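PDB 4U9B: NO-binding heme-dependent sensor protein from Shewanella oneidensis, which binds heme and nitric oxide and probably serves as an H-NOX gas sensor that responds to nitric oxide. Local coordinates for residues A[96-99]-A[100-104]; A[7-10]-A[11-15]. All coordinates share one frame; numbering follows the deposited sequence.

Contact 1 of 2, residues A[96-99]-A[100-104]. With HEM (protoporphyrin IX containing Fe), chain B; PO4 (phosphate ion), chain E.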
loop_
_atom_site.group_PDB
_atom_site.type_symbol
_atom_site.label_atom_id
_atom_site.label_comp_id
_atom_site.label_asym_id
_atom_site.label_seq_id
_atom_site.Cartn_x
_atom_site.Cartn_y
_atom_site.Cartn_z
ATOM N N MET A 96 9.115 -4.243 11.266
ATOM C CA MET A 96 8.761 -4.882 12.525
ATOM C C MET A 96 7.851 -3.987 13.365
ATOM O O MET A 96 7.246 -4.444 14.335
ATOM C CB MET A 96 10.027 -5.238 13.306
ATOM C CG MET A 96 10.864 -6.318 12.641
ATOM S SD MET A 96 9.988 -7.890 12.502
ATOM C CE MET A 96 9.863 -8.353 14.228
ATOM N N GLY A 97 7.751 -2.719 12.977
ATOM C CA GLY A 97 6.925 -1.759 13.688
ATOM C C GLY A 97 5.580 -1.489 13.042
ATOM O O GLY A 97 4.812 -0.665 13.539
ATOM N N ILE A 98 5.282 -2.168 11.938
ATOM C CA ILE A 98 3.997 -1.978 11.271
ATOM C C ILE A 98 2.863 -2.379 12.211
ATOM O O ILE A 98 1.869 -1.664 12.340
ATOM C CB ILE A 98 3.894 -2.793 9.956
ATOM C CG1 ILE A 98 4.927 -2.300 8.936
ATOM C CG2 ILE A 98 2.487 -2.681 9.361
ATOM C CD1 ILE A 98 5.036 -3.170 7.687
ATOM N N HIS A 99 3.024 -3.519 12.874
ATOM C CA HIS A 99 1.972 -4.074 13.717
ATOM C C HIS A 99 1.718 -3.218 14.952
ATOM O O HIS A 99 0.572 -2.940 15.300
ATOM C CB HIS A 99 2.333 -5.498 14.146
ATOM C CG HIS A 99 1.264 -6.177 14.944
ATOM N ND1 HIS A 99 1.401 -6.458 16.287
ATOM C CD2 HIS A 99 0.037 -6.625 14.591
ATOM C CE1 HIS A 99 0.308 -7.054 16.724
ATOM N NE2 HIS A 99 -0.537 -7.168 15.715
ATOM N N ASP A 100 2.796 -2.808 15.611
ATOM C CA ASP A 100 2.699 -2.045 16.849
ATOM C C ASP A 100 2.561 -0.553 16.583
ATOM O O ASP A 100 1.542 0.062 16.904
ATOM C CB ASP A 100 3.931 -2.288 17.728
ATOM C CG ASP A 100 4.023 -3.715 18.231
ATOM O OD1 ASP A 100 2.993 -4.421 18.217
ATOM O OD2 ASP A 100 5.128 -4.124 18.650
ATOM N N VAL A 101 3.598 0.017 15.982
ATOM C CA VAL A 101 3.738 1.462 15.878
ATOM C C VAL A 101 2.836 2.075 14.806
ATOM O O VAL A 101 2.061 2.980 15.103
ATOM C CB VAL A 101 5.205 1.839 15.595
ATOM C CG1 VAL A 101 5.383 3.348 15.522
ATOM C CG2 VAL A 101 6.101 1.260 16.678
ATOM N N ILE A 102 2.931 1.591 13.569
ATOM C CA ILE A 102 2.139 2.157 12.478
ATOM C C ILE A 102 0.648 2.034 12.771
ATOM O O ILE A 102 -0.094 3.009 12.649
ATOM C CB ILE A 102 2.437 1.474 11.126
ATOM C CG1 ILE A 102 3.923 1.596 10.763
ATOM C CG2 ILE A 102 1.562 2.070 10.016
ATOM C CD1 ILE A 102 4.367 2.977 10.372
ATOM N N HIS A 103 0.215 0.834 13.153
ATOM C CA HIS A 103 -1.193 0.571 13.448
ATOM C C HIS A 103 -1.717 1.564 14.481
ATOM O O HIS A 103 -2.794 2.141 14.313
ATOM C CB HIS A 103 -1.369 -0.864 13.952
ATOM C CG HIS A 103 -2.792 -1.338 13.966
ATOM N ND1 HIS A 103 -3.369 -1.986 12.897
ATOM C CD2 HIS A 103 -3.746 -1.267 14.925
ATOM C CE1 HIS A 103 -4.623 -2.290 13.193
ATOM N NE2 HIS A 103 -4.875 -1.864 14.415
ATOM N N LEU A 104 -0.939 1.771 15.540
ATOM C CA LEU A 104 -1.315 2.695 16.601
ATOM C C LEU A 104 -1.449 4.122 16.095
ATOM O O LEU A 104 -2.460 4.784 16.338
ATOM C CB LEU A 104 -0.285 2.663 17.735
ATOM C CG LEU A 104 -0.569 3.653 18.869
ATOM C CD1 LEU A 104 -1.783 3.209 19.657
ATOM C CD2 LEU A 104 0.628 3.818 19.770
HETATM C CHA HEM B . -3.377 0.891 4.340
HETATM C CHB HEM B . 0.521 -1.976 4.415
HETATM C CHC HEM B . 3.261 1.710 5.894
HETATM C CHD HEM B . -0.793 4.158 6.939
HETATM C C1A HEM B . -2.512 -0.137 4.062
HETATM C C2A HEM B . -2.727 -1.208 3.109
HETATM C C3A HEM B . -1.644 -1.992 3.135
HETATM C C4A HEM B . -0.712 -1.452 4.098
HETATM C CMA HEM B . -1.398 -3.258 2.295
HETATM C CAA HEM B . -3.979 -1.408 2.224
HETATM C CBA HEM B . -5.188 -1.819 3.068
HETATM C CGA HEM B . -5.285 -3.314 3.280
HETATM O O1A HEM B . -6.266 -3.757 3.941
HETATM O O2A HEM B . -4.405 -4.078 2.803
HETATM C C1B HEM B . 1.617 -1.227 4.764
HETATM C C2B HEM B . 2.994 -1.665 4.711
HETATM C C3B HEM B . 3.763 -0.644 5.136
HETATM C C4B HEM B . 2.881 0.468 5.441
HETATM C CMB HEM B . 3.392 -3.089 4.263
HETATM C CAB HEM B . 5.300 -0.537 5.275
HETATM C CBB HEM B . 6.161 -1.339 4.639
HETATM C C1C HEM B . 2.402 2.704 6.316
HETATM C C2C HEM B . 2.796 3.985 6.857
HETATM C C3C HEM B . 1.694 4.679 7.166
HETATM C C4C HEM B . 0.546 3.853 6.815
HETATM C CMC HEM B . 4.258 4.443 7.044
HETATM C CAC HEM B . 1.726 6.109 7.765
HETATM C CBC HEM B . 0.657 6.705 8.305
HETATM C C1D HEM B . -1.830 3.562 6.256
HETATM C C2D HEM B . -3.134 4.157 6.080
HETATM C C3D HEM B . -3.938 3.141 5.272
HETATM C C4D HEM B . -3.047 2.030 5.040
HETATM C CMD HEM B . -3.614 5.531 6.587
HETATM C CAD HEM B . -5.395 3.268 4.796
HETATM C CBD HEM B . -6.345 2.700 5.846
HETATM C CGD HEM B . -7.757 2.834 5.341
HETATM O O1D HEM B . -7.926 2.974 4.105
HETATM O O2D HEM B . -8.712 2.798 6.165
HETATM N NA HEM B . -1.266 -0.313 4.643
HETATM N NB HEM B . 1.582 0.074 5.208
HETATM N NC HEM B . 1.020 2.658 6.306
HETATM N ND HEM B . -1.817 2.314 5.632
HETATM FE FE HEM B . -0.162 1.100 5.631
HETATM P P PO4 E . -3.665 -9.054 14.749
HETATM O O1 PO4 E . -3.511 -7.618 15.188
HETATM O O2 PO4 E . -3.214 -9.191 13.315
HETATM O O3 PO4 E . -2.819 -9.943 15.631
HETATM O O4 PO4 E . -5.114 -9.463 14.862
#
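D100 takes the ND1 hydrogen of its neighbour H99 on OD1, a bond of 3.2 Å between H99 ND1 and D100 OD1. It is far from ideal: the donor stands about 40° out of the carboxylate plane. The other ring nitrogen, H99 NE2, donates to O1 of a phosphate at 3.1 Å, reached at the imidazole's edge; H117 and N119 also bind this ion, probably a crystallisation component.

V101 lies within a wider, pi-type turn at D100-I102. V101 N makes only a weak bond to G97 O (2.8 Å), whereas I102 N meets the same oxygen at 2.9 Å with an N-H...O angle of 165°. G97 O is thus shared, with the straighter bond spanning five residues rather than four.

I102 is buried against the heme. With CG1 beside its own backbone N (chi1 -58°), its CG1 lies 4.4 Å from I98 CG1 and its CD1 reaches the porphyrin methyl CMC at 3.6 Å, while CG2 turns to the pyrrole around NC. I98 CD1 approaches the vinyl carbon CAB at 3.6 Å, and both isoleucines touch the bound nitric oxide. Replacing I102 by an alanine would remove CG1, CG2 and CD1, and is likely to open a gap beside pyrrole C and the nitric oxide.

H103 N likewise bonds five residues back, to I98 O, and H103 CB packs against H99 O. With CG anti to the backbone N, the H103 ring extends clear of 96-99. H103 NE2 lies 10.4 Å from the iron, HEM FE. H103 is known as the axial iron ligand of this protein, so this distance implies a severed iron-histidine bond, with apolar isoleucines, rather than imidazole, lining the heme face beside nitric oxide.

Contact 2 of 2, residues A[7-10]-A[11-15]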
loop_
_atom_site.group_PDB
_atom_site.type_symbol
_atom_site.label_atom_id
_atom_site.label_comp_id
_atom_site.label_asym_id
_atom_site.label_seq_id
_atom_site.Cartn_x
_atom_site.Cartn_y
_atom_site.Cartn_z
ATOM N N ASN A 7 -5.962 10.094 -2.649
ATOM C CA ASN A 7 -5.186 11.293 -2.949
ATOM C C ASN A 7 -3.832 10.940 -3.551
ATOM O O ASN A 7 -3.386 11.581 -4.502
ATOM C CB ASN A 7 -4.983 12.147 -1.693
ATOM C CG ASN A 7 -6.272 12.768 -1.188
ATOM O OD1 ASN A 7 -7.236 12.950 -1.942
ATOM N ND2 ASN A 7 -6.295 13.104 0.096
ATOM N N VAL A 8 -3.174 9.924 -3.000
ATOM C CA VAL A 8 -1.882 9.510 -3.528
ATOM C C VAL A 8 -2.080 8.856 -4.895
ATOM O O VAL A 8 -1.254 9.024 -5.790
ATOM C CB VAL A 8 -1.151 8.546 -2.570
ATOM C CG1 VAL A 8 0.181 8.119 -3.159
ATOM C CG2 VAL A 8 -0.925 9.213 -1.220
ATOM N N LEU A 9 -3.179 8.124 -5.060
ATOM C CA LEU A 9 -3.496 7.529 -6.353
ATOM C C LEU A 9 -3.685 8.633 -7.385
ATOM O O LEU A 9 -3.221 8.512 -8.518
ATOM C CB LEU A 9 -4.749 6.649 -6.272
ATOM C CG LEU A 9 -5.159 5.942 -7.571
ATOM C CD1 LEU A 9 -4.099 4.946 -8.008
ATOM C CD2 LEU A 9 -6.500 5.243 -7.415
ATOM N N GLU A 10 -4.351 9.716 -6.990
ATOM C CA GLU A 10 -4.542 10.851 -7.887
ATOM C C GLU A 10 -3.190 11.403 -8.329
ATOM O O GLU A 10 -2.975 11.648 -9.516
ATOM C CB GLU A 10 -5.365 11.962 -7.225
ATOM C CG GLU A 10 -5.657 13.139 -8.170
ATOM C CD GLU A 10 -6.393 14.280 -7.500
ATOM O OE1 GLU A 10 -6.328 15.412 -8.025
ATOM O OE2 GLU A 10 -7.042 14.048 -6.458
ATOM N N ASP A 11 -2.284 11.599 -7.373
ATOM C CA ASP A 11 -0.949 12.097 -7.683
ATOM C C ASP A 11 -0.278 11.222 -8.735
ATOM O O ASP A 11 0.378 11.721 -9.645
ATOM C CB ASP A 11 -0.078 12.156 -6.422
ATOM C CG ASP A 11 -0.525 13.233 -5.449
ATOM O OD1 ASP A 11 -1.280 14.137 -5.863
ATOM O OD2 ASP A 11 -0.112 13.180 -4.271
ATOM N N MET A 12 -0.458 9.913 -8.614
ATOM C CA MET A 12 0.176 8.973 -9.528
ATOM C C MET A 12 -0.467 9.029 -10.914
ATOM O O MET A 12 0.229 9.168 -11.922
ATOM C CB MET A 12 0.099 7.555 -8.961
ATOM C CG MET A 12 0.957 6.550 -9.705
ATOM S SD MET A 12 0.950 4.917 -8.946
ATOM C CE MET A 12 2.296 4.139 -9.837
ATOM N N VAL A 13 -1.793 8.932 -10.958
ATOM C CA VAL A 13 -2.529 8.935 -12.221
ATOM C C VAL A 13 -2.349 10.261 -12.958
ATOM O O VAL A 13 -2.005 10.277 -14.140
ATOM C CB VAL A 13 -4.035 8.671 -11.993
ATOM C CG1 VAL A 13 -4.831 8.838 -13.294
ATOM C CG2 VAL A 13 -4.245 7.277 -11.416
ATOM N N VAL A 14 -2.587 11.366 -12.257
ATOM C CA VAL A 14 -2.453 12.698 -12.845
ATOM C C VAL A 14 -1.046 12.916 -13.399
ATOM O O VAL A 14 -0.878 13.444 -14.498
ATOM C CB VAL A 14 -2.773 13.807 -11.812
ATOM C CG1 VAL A 14 -2.416 15.192 -12.356
ATOM C CG2 VAL A 14 -4.243 13.762 -11.424
ATOM N N ALA A 15 -0.039 12.506 -12.635
ATOM C CA ALA A 15 1.350 12.680 -13.041
ATOM C C ALA A 15 1.692 11.827 -14.260
ATOM O O ALA A 15 2.568 12.184 -15.048
ATOM C CB ALA A 15 2.280 12.339 -11.887
#
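V14 N and E10 O form the shortest backbone bond here, 2.8 Å with an N-H...O angle of 159°. The same carbonyl also has a methyl close by: V14 CG2, set beside its own backbone N (CG1 anti, chi1 171°), sits 3.1 Å from E10 O. That methyl then rests on the aliphatic part of E10, with V14 CG2 3.6 Å from E10 CG, so the two side chains run alongside each other, pointing the same way. M19 and W22 of helix 19-29 meet E10 as well, and M19 also touches V14.

One residue earlier, V13 N reaches L9 O at 2.9 Å, almost straight at 174°. The side chains of this pair touch more loosely, L9 CD1 being 4.1 Å from V13 CG2. The regular spacing of donor and acceptor four residues apart, repeated by M12 N to V8 O and D11 N to N7 O, identifies ordinary alpha-helix; it belongs to helix 3-17, the first helix of the H-NOX fold. L9 faces F69, L47 and I50 of helices 62-80 and 44-58, V8 lies on F72 and L73 of helix 62-80, and V13 meets L25 of helix 19-29.

D11 folds back over the preceding turn: its CG stays beside the backbone N, which brings D11 CG to 3.4 Å from N7 O. Its OD2 is held by a salt bridge to R80 of helix 62-80, which probably eases the proximity of E10, whose OE1 is 5.6 Å from D11 OD1. M12 CB lies 3.5 Å from L9 O, and the chain then runs extended, off the 7-10 segment.

In the fold
The two contacts lie on opposite sides of the chain's centre, about 26 Å apart between centres and about 14 Å between nearest atoms. Contact 2 lies within one helix, contact 1 spans G97 and the start of helix 98-109; both are partly buried, but contact 1 divides between a heme-facing apolar side and an exposed histidine-aspartate side, while contact 2 sets buried V8, L9 and V13 against three neighbouring helices. Backbone geometry separates them too: wide five-residue bonds open helix 98-109, whereas 7-15 keeps four-residue spacing. Both have an aspartate at work, bonded to an adjacent histidine in contact 1 and to the arginine of another helix in contact 2. Only contact 1 touches heme and nitric oxide.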